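Local coordinates for cellulosomal scaffoldin adaptor protein B (Acetivibrio cellulolyticus, PDB 3FNK), which forms a type II cohesin module of a cellulosomal scaffoldin, a dockerin-binding domain through which such scaffolds are assembled, at residues 16-21 with 169-173; 44-48 with 134-140. One frame throughout, in Å; residues are numbered along the deposited sequence. Where two conformers were deposited one is given.

Contact 1: 16-21 with 169-173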
ATOM      1  N   TYR A  16      10.830  -0.124   1.259  1.00 37.89           N
ATOM      2  CA  TYR A  16      11.539   0.479   0.103  1.00 38.91           C
ATOM      3  C   TYR A  16      12.595  -0.425  -0.440  1.00 39.83           C
ATOM      4  O   TYR A  16      13.262  -1.120   0.317  1.00 41.01           O
ATOM      5  CB  TYR A  16      12.224   1.777   0.477  1.00 38.13           C
ATOM      6  CG  TYR A  16      11.309   2.801   1.065  1.00 38.18           C
ATOM      7  CD1 TYR A  16      10.096   3.101   0.453  1.00 37.72           C
ATOM      8  CD2 TYR A  16      11.656   3.495   2.237  1.00 38.86           C
ATOM      9  CE1 TYR A  16       9.240   4.036   0.996  1.00 36.97           C
ATOM     10  CE2 TYR A  16      10.795   4.459   2.788  1.00 37.92           C
ATOM     11  CZ  TYR A  16       9.594   4.715   2.153  1.00 39.38           C
ATOM     12  OH  TYR A  16       8.707   5.656   2.650  1.00 44.61           O
ATOM     13  N   ASP A  17      12.786  -0.422  -1.752  1.00 40.78           N
ATOM     14  CA  ASP A  17      13.915  -1.154  -2.276  1.00 41.36           C
ATOM     15  C   ASP A  17      15.226  -0.407  -1.993  1.00 42.53           C
ATOM     16  O   ASP A  17      16.278  -1.010  -2.034  1.00 42.98           O
ATOM     17  CB  ASP A  17      13.734  -1.580  -3.747  1.00 41.35           C
ATOM     18  CG  ASP A  17      13.750  -0.419  -4.731  1.00 39.92           C
ATOM     19  OD1 ASP A  17      13.701   0.769  -4.355  1.00 37.58           O
ATOM     20  OD2 ASP A  17      13.807  -0.725  -5.935  1.00 43.12           O
ATOM     21  N   LYS A  18      15.127   0.889  -1.674  1.00 43.83           N
ATOM     22  CA  LYS A  18      16.242   1.695  -1.189  1.00 45.52           C
ATOM     23  C   LYS A  18      15.777   2.895  -0.365  1.00 46.07           C
ATOM     24  O   LYS A  18      14.697   3.457  -0.599  1.00 46.17           O
ATOM     25  CB  LYS A  18      17.160   2.153  -2.336  1.00 46.24           C
ATOM     26  CG  LYS A  18      16.620   3.330  -3.143  1.00 47.83           C
ATOM     27  CD  LYS A  18      17.239   3.384  -4.529  1.00 52.06           C
ATOM     28  CE  LYS A  18      16.939   2.118  -5.298  1.00 52.74           C
ATOM     29  NZ  LYS A  18      16.816   2.425  -6.746  1.00 55.00           N
ATOM     30  N   ASN A  19      16.639   3.283   0.571  1.00 46.60           N
ATOM     31  CA  ASN A  19      16.452   4.371   1.538  1.00 47.81           C
ATOM     32  C   ASN A  19      16.959   5.708   1.016  1.00 48.58           C
ATOM     33  O   ASN A  19      16.559   6.787   1.485  1.00 48.57           O
ATOM     34  CB  ASN A  19      17.210   4.012   2.838  1.00 47.86           C
ATOM     35  CG  ASN A  19      18.379   2.988   2.605  1.00 49.27           C
ATOM     36  OD1 ASN A  19      18.869   2.791   1.474  1.00 47.54           O
ATOM     37  ND2 ASN A  19      18.814   2.339   3.691  1.00 51.17           N
ATOM     38  N   ALA A  20      17.845   5.634   0.029  1.00 50.10           N
ATOM     39  CA  ALA A  20      18.479   6.840  -0.534  1.00 51.59           C
ATOM     40  C   ALA A  20      18.530   6.813  -2.056  1.00 51.84           C
ATOM     41  O   ALA A  20      18.806   5.763  -2.648  1.00 51.96           O
ATOM     42  CB  ALA A  20      19.900   7.021   0.039  1.00 51.63           C
ATOM     43  N   ALA A  21      18.284   7.972  -2.677  1.00 52.54           N
ATOM     44  CA  ALA A  21      18.349   8.081  -4.145  1.00 53.28           C
ATOM     45  C   ALA A  21      18.537   9.516  -4.650  1.00 53.74           C
ATOM     46  O   ALA A  21      18.144  10.468  -3.978  1.00 53.48           O
ATOM     47  CB  ALA A  21      17.118   7.437  -4.781  1.00 53.11           C
ATOM     48  N   PRO A 169       6.894   3.450   7.182  1.00 36.69           N
ATOM     49  CA  PRO A 169       8.082   2.936   6.478  1.00 38.46           C
ATOM     50  C   PRO A 169       9.447   3.517   6.839  1.00 40.39           C
ATOM     51  O   PRO A 169      10.466   2.879   6.545  1.00 41.24           O
ATOM     52  CB  PRO A 169       7.788   3.260   5.009  1.00 38.44           C
ATOM     53  CG  PRO A 169       6.822   4.376   5.065  1.00 37.31           C
ATOM     54  CD  PRO A 169       5.973   4.139   6.263  1.00 37.73           C
ATOM     55  N   GLY A 170       9.503   4.704   7.426  1.00 41.56           N
ATOM     56  CA  GLY A 170      10.837   5.282   7.728  1.00 44.49           C
ATOM     57  C   GLY A 170      11.364   6.233   6.656  1.00 45.85           C
ATOM     58  O   GLY A 170      10.864   6.245   5.522  1.00 46.01           O
ATOM     59  N   GLU A 171      12.384   7.009   7.009  1.00 47.21           N
ATOM     60  CA  GLU A 171      12.770   8.190   6.226  1.00 48.58           C
ATOM     61  C   GLU A 171      13.462   7.874   4.904  1.00 48.67           C
ATOM     62  O   GLU A 171      14.090   6.827   4.750  1.00 48.16           O
ATOM     63  CB  GLU A 171      13.604   9.152   7.079  1.00 48.91           C
ATOM     64  CG  GLU A 171      13.570  10.609   6.600  1.00 51.91           C
ATOM     65  CD  GLU A 171      14.036  11.592   7.660  1.00 56.12           C
ATOM     66  OE1 GLU A 171      13.247  12.497   8.032  1.00 57.61           O
ATOM     67  OE2 GLU A 171      15.187  11.454   8.128  1.00 57.36           O
ATOM     68  N   ILE A 172      13.302   8.782   3.942  1.00 49.66           N
ATOM     69  CA  ILE A 172      13.973   8.667   2.649  1.00 50.41           C
ATOM     70  C   ILE A 172      15.041   9.751   2.556  1.00 50.94           C
ATOM     71  O   ILE A 172      14.817  10.905   2.995  1.00 50.67           O
ATOM     72  CB  ILE A 172      12.977   8.712   1.455  1.00 50.42           C
ATOM     73  CG1 ILE A 172      12.238   7.370   1.350  1.00 50.88           C
ATOM     74  CG2 ILE A 172      13.698   8.953   0.118  1.00 49.36           C
ATOM     75  CD1 ILE A 172      11.145   7.307   0.246  1.00 49.23           C
ATOM     76  N   ASN A 173      16.194   9.382   1.999  0.50 51.42           N
ATOM     77  CA  ASN A 173      17.372  10.259   1.929  0.50 51.95           C
ATOM     78  C   ASN A 173      17.555  11.038   3.229  0.50 53.08           C
ATOM     79  O   ASN A 173      17.409  12.268   3.253  0.50 53.28           O
ATOM     80  CB  ASN A 173      17.284  11.215   0.730  0.50 51.39           C
ATOM     81  CG  ASN A 173      17.592  10.532  -0.595  0.50 49.27           C
ATOM     82  OD1 ASN A 173      18.407   9.623  -0.664  0.50 45.81           O
ATOM     83  ND2 ASN A 173      16.940  10.987  -1.656  0.50 47.90           N
TER
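The ring of Tyr16 carries Ile172 CD1 over one face, 3.9 Å from the ring centroid as a CH-pi contact, while Gly170 O lies in the ring plane at the edge, 3.3 Å from Tyr16 CE2. Pro169 comes obliquely to the phenol end, its CG 3.3 Å from Tyr16 OH. In this cohesin beta-sandwich the contact joins the loop after strand 11-16 to the C-terminal segment that follows strand 165-167, prolonging the side-by-side course of those two parallel strands. With Tyr16 CG anti to the carbonyl carbon (chi1 -56°), the ring extends to Pro169, Gly170 and Ile172; neither Tyr16 OH nor Gly170 O finds a hydrogen-bonding partner in the model. Ile172 also rests on Ile27 of strand 26-34, which Tyr16 touches as well. Further along, the backbones meet directly: Asn173 N donates to Asn19 O at 2.7 Å. In the conformer described, one of two, the Asn173 amide grips both polar backbone atoms of Ala21. Its OD1 accepts from Ala21 N at 2.6 Å, the donor tilted 19° from the carbonyl plane, and its ND2 donates a hydrogen bond to Ala21 O at 2.7 Å, in the carbonyl plane on a lone pair.

Contact 2: 44-48 with 134-140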
ATOM      1  N   VAL A  44      -5.895   1.715   1.388  1.00 22.42           N
ATOM      2  CA  VAL A  44      -4.883   2.504   2.126  1.00 23.22           C
ATOM      3  C   VAL A  44      -4.758   3.909   1.609  1.00 24.43           C
ATOM      4  O   VAL A  44      -4.854   4.133   0.419  1.00 25.06           O
ATOM      5  CB  VAL A  44      -3.470   1.856   2.078  1.00 22.09           C
ATOM      6  CG1 VAL A  44      -3.480   0.525   2.790  1.00 22.30           C
ATOM      7  CG2 VAL A  44      -2.971   1.702   0.645  1.00 21.93           C
ATOM      8  N   ASN A  45      -4.499   4.840   2.517  1.00 25.56           N
ATOM      9  CA  ASN A  45      -4.346   6.252   2.192  1.00 27.56           C
ATOM     10  C   ASN A  45      -2.887   6.633   2.532  1.00 28.89           C
ATOM     11  O   ASN A  45      -2.418   6.412   3.663  1.00 29.16           O
ATOM     12  CB  ASN A  45      -5.339   7.058   3.015  1.00 26.44           C
ATOM     13  CG  ASN A  45      -5.527   8.459   2.492  1.00 29.73           C
ATOM     14  OD1 ASN A  45      -6.039   8.660   1.385  1.00 30.00           O
ATOM     15  ND2 ASN A  45      -5.127   9.452   3.294  1.00 28.30           N
ATOM     16  N   ILE A  46      -2.171   7.142   1.541  1.00 29.68           N
ATOM     17  CA  ILE A  46      -0.742   7.352   1.620  1.00 31.81           C
ATOM     18  C   ILE A  46      -0.461   8.848   1.456  1.00 34.01           C
ATOM     19  O   ILE A  46      -1.041   9.511   0.561  1.00 34.21           O
ATOM     20  CB  ILE A  46      -0.024   6.496   0.556  1.00 31.93           C
ATOM     21  CG1 ILE A  46      -0.220   5.023   0.866  1.00 31.49           C
ATOM     22  CG2 ILE A  46       1.468   6.809   0.487  1.00 32.88           C
ATOM     23  CD1 ILE A  46       0.309   4.115  -0.191  1.00 31.44           C
ATOM     24  N   LYS A  47       0.390   9.386   2.336  1.00 34.63           N
ATOM     25  CA  LYS A  47       0.751  10.796   2.305  1.00 35.89           C
ATOM     26  C   LYS A  47       2.225  10.933   1.972  1.00 36.90           C
ATOM     27  O   LYS A  47       3.063  10.221   2.533  1.00 35.78           O
ATOM     28  CB  LYS A  47       0.424  11.443   3.647  1.00 36.59           C
ATOM     29  CG  LYS A  47       0.582  12.971   3.667  1.00 38.75           C
ATOM     30  CD  LYS A  47      -0.618  13.710   3.094  1.00 39.67           C
ATOM     31  CE  LYS A  47      -0.270  15.181   2.779  1.00 40.55           C
ATOM     32  NZ  LYS A  47       0.932  15.309   1.888  1.00 41.06           N
ATOM     33  N   TYR A  48       2.541  11.803   1.016  1.00 37.98           N
ATOM     34  CA  TYR A  48       3.942  12.070   0.659  1.00 39.57           C
ATOM     35  C   TYR A  48       4.120  13.538   0.302  1.00 40.44           C
ATOM     36  O   TYR A  48       3.123  14.284   0.172  1.00 40.52           O
ATOM     37  CB  TYR A  48       4.391  11.188  -0.497  1.00 39.71           C
ATOM     38  CG  TYR A  48       3.623  11.457  -1.797  1.00 42.14           C
ATOM     39  CD1 TYR A  48       4.220  12.177  -2.864  1.00 42.10           C
ATOM     40  CD2 TYR A  48       2.302  11.013  -1.960  1.00 40.29           C
ATOM     41  CE1 TYR A  48       3.510  12.434  -4.056  1.00 40.27           C
ATOM     42  CE2 TYR A  48       1.593  11.264  -3.139  1.00 39.87           C
ATOM     43  CZ  TYR A  48       2.197  11.965  -4.186  1.00 40.19           C
ATOM     44  OH  TYR A  48       1.475  12.200  -5.342  1.00 34.72           O
ATOM     45  N   THR A 134       9.676  11.814   4.360  1.00 46.66           N
ATOM     46  CA  THR A 134       8.931  10.629   4.816  1.00 46.58           C
ATOM     47  C   THR A 134       7.565  10.442   4.129  1.00 45.30           C
ATOM     48  O   THR A 134       6.833  11.400   3.841  1.00 45.33           O
ATOM     49  CB  THR A 134       8.734  10.658   6.324  1.00 46.83           C
ATOM     50  OG1 THR A 134       8.141  11.911   6.679  1.00 49.46           O
ATOM     51  CG2 THR A 134      10.078  10.546   7.038  1.00 46.80           C
ATOM     52  N   VAL A 135       7.245   9.182   3.880  1.00 44.08           N
ATOM     53  CA  VAL A 135       5.942   8.760   3.387  1.00 41.81           C
ATOM     54  C   VAL A 135       5.218   8.077   4.551  1.00 40.74           C
ATOM     55  O   VAL A 135       5.827   7.272   5.255  1.00 40.31           O
ATOM     56  CB  VAL A 135       6.149   7.793   2.211  1.00 41.95           C
ATOM     57  CG1 VAL A 135       4.836   7.158   1.758  1.00 40.93           C
ATOM     58  CG2 VAL A 135       6.821   8.543   1.059  1.00 40.80           C
ATOM     59  N   VAL A 136       3.941   8.412   4.765  1.00 38.60           N
ATOM     60  CA  VAL A 136       3.156   7.784   5.824  1.00 36.85           C
ATOM     61  C   VAL A 136       1.790   7.225   5.342  1.00 36.39           C
ATOM     62  O   VAL A 136       1.224   7.714   4.337  1.00 34.50           O
ATOM     63  CB  VAL A 136       2.955   8.721   7.046  1.00 36.94           C
ATOM     64  CG1 VAL A 136       4.337   9.080   7.710  1.00 36.49           C
ATOM     65  CG2 VAL A 136       2.179   9.981   6.678  1.00 36.39           C
ATOM     66  N   PHE A 137       1.312   6.186   6.042  1.00 33.87           N
ATOM     67  CA  PHE A 137      -0.098   5.812   6.023  1.00 33.56           C
ATOM     68  C   PHE A 137      -0.753   6.810   6.932  1.00 34.57           C
ATOM     69  O   PHE A 137      -0.287   7.045   8.046  1.00 35.07           O
ATOM     70  CB  PHE A 137      -0.364   4.389   6.550  1.00 31.74           C
ATOM     71  CG  PHE A 137       0.263   3.296   5.710  1.00 29.21           C
ATOM     72  CD1 PHE A 137       1.420   2.672   6.134  1.00 25.45           C
ATOM     73  CD2 PHE A 137      -0.279   2.948   4.452  1.00 25.82           C
ATOM     74  CE1 PHE A 137       2.031   1.660   5.349  1.00 25.11           C
ATOM     75  CE2 PHE A 137       0.305   1.962   3.651  1.00 25.47           C
ATOM     76  CZ  PHE A 137       1.477   1.306   4.114  1.00 24.15           C
ATOM     77  N   GLU A 138      -1.850   7.389   6.487  1.00 35.40           N
ATOM     78  CA  GLU A 138      -2.431   8.449   7.249  1.00 36.98           C
ATOM     79  C   GLU A 138      -3.923   8.502   7.034  1.00 37.10           C
ATOM     80  O   GLU A 138      -4.396   8.393   5.914  1.00 36.62           O
ATOM     81  CB  GLU A 138      -1.771   9.746   6.777  1.00 37.59           C
ATOM     82  CG  GLU A 138      -2.431  10.975   7.235  1.00 41.08           C
ATOM     83  CD  GLU A 138      -1.692  12.188   6.766  1.00 47.66           C
ATOM     84  OE1 GLU A 138      -0.516  12.356   7.173  1.00 48.88           O
ATOM     85  OE2 GLU A 138      -2.282  12.958   5.965  1.00 49.47           O
ATOM     86  N   ASP A 139      -4.665   8.669   8.115  1.00 38.14           N
ATOM     87  CA  ASP A 139      -6.103   8.745   7.957  0.50 38.95           C
ATOM     88  C   ASP A 139      -6.545   9.897   7.084  1.00 40.32           C
ATOM     89  O   ASP A 139      -5.820  10.896   6.875  1.00 39.55           O
ATOM     90  CB  ASP A 139      -6.872   8.694   9.277  0.50 38.90           C
ATOM     91  CG  ASP A 139      -7.728   7.457   9.376  0.50 36.97           C
ATOM     92  OD1 ASP A 139      -7.676   6.662   8.422  0.50 34.81           O
ATOM     93  OD2 ASP A 139      -8.444   7.280  10.374  0.50 34.89           O
ATOM     94  N   SER A 140      -7.718   9.700   6.493  1.00 42.17           N
ATOM     95  CA  SER A 140      -8.340  10.638   5.579  0.50 43.84           C
ATOM     96  C   SER A 140      -9.728  10.973   6.095  1.00 45.01           C
ATOM     97  O   SER A 140     -10.343  10.149   6.795  1.00 45.94           O
ATOM     98  CB  SER A 140      -8.451   9.994   4.196  0.50 43.83           C
ATOM     99  OG  SER A 140      -9.543  10.524   3.472  0.50 42.76           O
TER
HETATM  100  O   HOH W   1      -4.971  12.508   4.448  1.00 46.91           O
HETATM  101  O   HOH W   2      -7.855  10.253   0.606  1.00 47.08           O
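Lys47 lays the aliphatic part of its side chain alongside the carboxylate of Glu138, both pointing the same way, with Lys47 CD 3.4 Å from Glu138 OE2. The lysine chain bends at chi2 (82°), and its ammonium group leaves the glutamate for the carbonyl oxygen of Glu93; Lys47 NZ and Glu138 OE2 remain 5.7 Å apart, so any attraction between the charges acts without contact. Val136 CG2 packs against Lys47 CB on the same face. On the other face Ile46 lies beside the ring of Phe137, while its CG2 branch meets Val135 CG1 at 3.6 Å and Val44 CB approaches the ring obliquely; Met14 of strand 11-16 touches both Ile46 and Phe137. In the backbone, Lys47 and Val136 form the antiparallel hydrogen-bonded pair, with Lys47 N to Val136 O nearly straight at 2.7 Å, and Ile46 with Phe137 the non-hydrogen-bonded one. Beyond it Glu138 N donates to Asn45 O at 3.0 Å. Asn45 turns its amide toward the departing chain, where ND2 donates to Glu138 O at 2.9 Å with that oxygen close to the amide plane. Its OD1 accepts from Asn97 ND2, and a water bridges Glu138 OE2 and Asp139 O. The arrangement is a short antiparallel ladder in a sheet of the cohesin beta-sandwich, the face bearing Ile46 and Phe137 turned to Met14.

Overall arrangement
The centres of the two contacts are about 15 Å apart, and contact 2 is nested along the chain within the loop closed by contact 1. Contact 1 lies beside the mixed sheet containing strands 11-16, 26-34 and 165-167, near the C-terminal end of the module; contact 2 belongs to the antiparallel sheet built around strand 39-47. They meet at residues 134 and 135, where Tyr16 OH packs on Val135 CB (3.4 Å), Pro169 CG on Val135 O (3.1 Å) and Glu171 on Thr134. A backbone hydrogen bond between Ile172 and Thr133 adds to this junction. Segment 134-140 thus pairs with one sheet of the dockerin-binding module and packs on strand 11-16 of the other.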